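Flavin reductase domain protein (Arthrobacter sp., PDB 2QCK) probably binds a flavin such as FMN and takes part in its reduction as an oxidoreductase. Local coordinates at residues Ile27-Asn32 against Pro65-Thr70. Residues are numbered along the deposited sequence; the frame is centred on the assembly and turned at random.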
loop_
_atom_site.group_PDB
_atom_site.type_symbol
_atom_site.label_atom_id
_atom_site.label_comp_id
_atom_site.label_asym_id
_atom_site.label_seq_id
_atom_site.Cartn_x
_atom_site.Cartn_y
_atom_site.Cartn_z
ATOM N N ILE A 27 -8.807 0.096 10.091
ATOM C CA ILE A 27 -10.132 -0.010 9.443
ATOM C C ILE A 27 -11.103 -0.389 10.523
ATOM O O ILE A 27 -10.786 -1.241 11.324
ATOM C CB ILE A 27 -10.148 -1.100 8.352
ATOM C CG1 ILE A 27 -9.203 -0.711 7.231
ATOM C CG2 ILE A 27 -11.602 -1.351 7.789
ATOM C CD1 ILE A 27 -9.771 0.319 6.282
ATOM N N THR A 28 -12.272 0.242 10.523
ATOM C CA THR A 28 -13.323 -0.055 11.536
ATOM C C THR A 28 -14.618 -0.380 10.794
ATOM O O THR A 28 -14.837 0.107 9.697
ATOM C CB THR A 28 -13.535 1.104 12.453
ATOM O OG1 THR A 28 -13.860 2.290 11.651
ATOM C CG2 THR A 28 -12.276 1.275 13.333
ATOM N N VAL A 29 -15.429 -1.288 11.341
ATOM C CA VAL A 29 -16.710 -1.594 10.756
ATOM C C VAL A 29 -17.632 -1.957 11.891
ATOM O O VAL A 29 -17.193 -2.500 12.905
ATOM C CB VAL A 29 -16.619 -2.709 9.735
ATOM C CG1 VAL A 29 -15.991 -3.957 10.324
ATOM C CG2 VAL A 29 -17.994 -2.991 9.112
ATOM N N ASN A 30 -18.884 -1.586 11.733
ATOM C CA ASN A 30 -19.958 -1.922 12.694
ATOM C C ASN A 30 -20.859 -3.001 12.091
ATOM O O ASN A 30 -21.728 -2.733 11.225
ATOM C CB ASN A 30 -20.735 -0.638 12.986
ATOM C CG ASN A 30 -21.748 -0.799 14.101
ATOM O OD1 ASN A 30 -22.097 -1.911 14.514
ATOM N ND2 ASN A 30 -22.227 0.327 14.597
ATOM N N TYR A 31 -20.647 -4.224 12.550
ATOM C CA TYR A 31 -21.364 -5.368 12.052
ATOM C C TYR A 31 -22.595 -5.601 12.913
ATOM O O TYR A 31 -22.527 -6.214 13.975
ATOM C CB TYR A 31 -20.462 -6.585 12.097
ATOM C CG TYR A 31 -20.983 -7.817 11.416
ATOM C CD1 TYR A 31 -21.936 -7.753 10.395
ATOM C CD2 TYR A 31 -20.479 -9.054 11.769
ATOM C CE1 TYR A 31 -22.393 -8.908 9.788
ATOM C CE2 TYR A 31 -20.900 -10.195 11.162
ATOM C CZ TYR A 31 -21.855 -10.137 10.173
ATOM O OH TYR A 31 -22.257 -11.326 9.592
ATOM N N ASN A 32 -23.711 -5.076 12.441
ATOM C CA ASN A 32 -24.982 -5.274 13.081
ATOM C C ASN A 32 -24.908 -5.023 14.550
ATOM O O ASN A 32 -25.392 -5.816 15.346
ATOM C CB ASN A 32 -25.513 -6.679 12.761
ATOM C CG ASN A 32 -26.470 -6.662 11.589
ATOM O OD1 ASN A 32 -26.131 -7.129 10.492
ATOM N ND2 ASN A 32 -27.655 -6.058 11.792
ATOM N N PRO A 65 -16.091 -11.434 8.273
ATOM C CA PRO A 65 -17.512 -11.457 8.159
ATOM C C PRO A 65 -18.125 -10.075 8.264
ATOM O O PRO A 65 -19.099 -9.822 7.579
ATOM C CB PRO A 65 -17.944 -12.362 9.317
ATOM C CG PRO A 65 -16.792 -13.266 9.492
ATOM C CD PRO A 65 -15.640 -12.319 9.358
ATOM N N ALA A 66 -17.567 -9.196 9.099
ATOM C CA ALA A 66 -18.073 -7.808 9.225
ATOM C C ALA A 66 -17.917 -7.102 7.889
ATOM O O ALA A 66 -18.859 -6.477 7.378
ATOM C CB ALA A 66 -17.327 -7.026 10.311
ATOM N N ILE A 67 -16.749 -7.279 7.287
ATOM C CA ILE A 67 -16.448 -6.660 5.988
ATOM C C ILE A 67 -17.262 -7.244 4.816
ATOM O O ILE A 67 -17.709 -6.506 3.906
ATOM C CB ILE A 67 -14.909 -6.740 5.718
ATOM C CG1 ILE A 67 -14.131 -5.911 6.762
ATOM C CG2 ILE A 67 -14.556 -6.201 4.339
ATOM C CD1 ILE A 67 -14.206 -4.395 6.594
ATOM N N ALA A 68 -17.385 -8.562 4.773
ATOM C CA ALA A 68 -18.212 -9.267 3.820
ATOM C C ALA A 68 -19.694 -8.841 3.826
ATOM O O ALA A 68 -20.341 -8.809 2.778
ATOM C CB ALA A 68 -18.117 -10.777 4.068
ATOM N N ASN A 69 -20.217 -8.526 5.006
ATOM C CA ASN A 69 -21.622 -8.282 5.201
ATOM C C ASN A 69 -22.001 -6.875 5.607
ATOM O O ASN A 69 -23.150 -6.625 5.888
ATOM C CB ASN A 69 -22.139 -9.261 6.228
ATOM C CG ASN A 69 -21.981 -10.678 5.770
ATOM O OD1 ASN A 69 -21.316 -11.500 6.413
ATOM N ND2 ASN A 69 -22.532 -10.960 4.622
ATOM N N THR A 70 -21.072 -5.933 5.519
ATOM C CA THR A 70 -21.365 -4.549 5.836
ATOM C C THR A 70 -20.934 -3.642 4.731
ATOM O O THR A 70 -20.005 -3.968 3.977
ATOM C CB THR A 70 -20.701 -4.168 7.169
ATOM O OG1 THR A 70 -21.098 -5.137 8.150
ATOM C CG2 THR A 70 -21.181 -2.785 7.662
HETATM O O HOH W 1 -23.819 -4.998 9.299
#
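The phenol ring of Tyr31 lies like a lid over the first turn of the helix, and the bump beneath it is backbone: Ala66 CA sits 3.9 Å from the ring centroid, a CH-pi contact 22° off the normal, with the carbonyl O of Pro65 under the same face. With chi1 at -171° the ring swings away from the backbone N and reaches out from the strand across the helix. In the notch between the stem of Tyr31 and Val29 rests the small methyl of Ala66, an instance of how a short side chain lets helix and sheet come close; its CB is 3.6 Å from Tyr31 CB and only 3.3 Å from Val29 CG1, tighter than usual for two carbons. The two methyls of Val29 part over the helix: CG1 reaches Ala66 and Ile67 CD1, CG2 turns to Thr70 CG2 at 3.5 Å. Consistent with the split beta-barrel of FMN-binding flavin reductases, the short helix 64-69 lies against the curled antiparallel sheet, crossing strand 22-31 steeply, with segment axes 76° apart and 8.0 Å at closest approach. Deeper in, Ile67 CD1 reaches Ile27 CG2 at 4.2 Å, both side chains also packing on Ile73 of strand 72-77. At the outer side, Thr70 OG1 donates to Ala66 O (2.7 Å), and a water donating to the same hydroxyl oxygen weakly accepts from Asn32 N and weakly donates to Asn32 OD1.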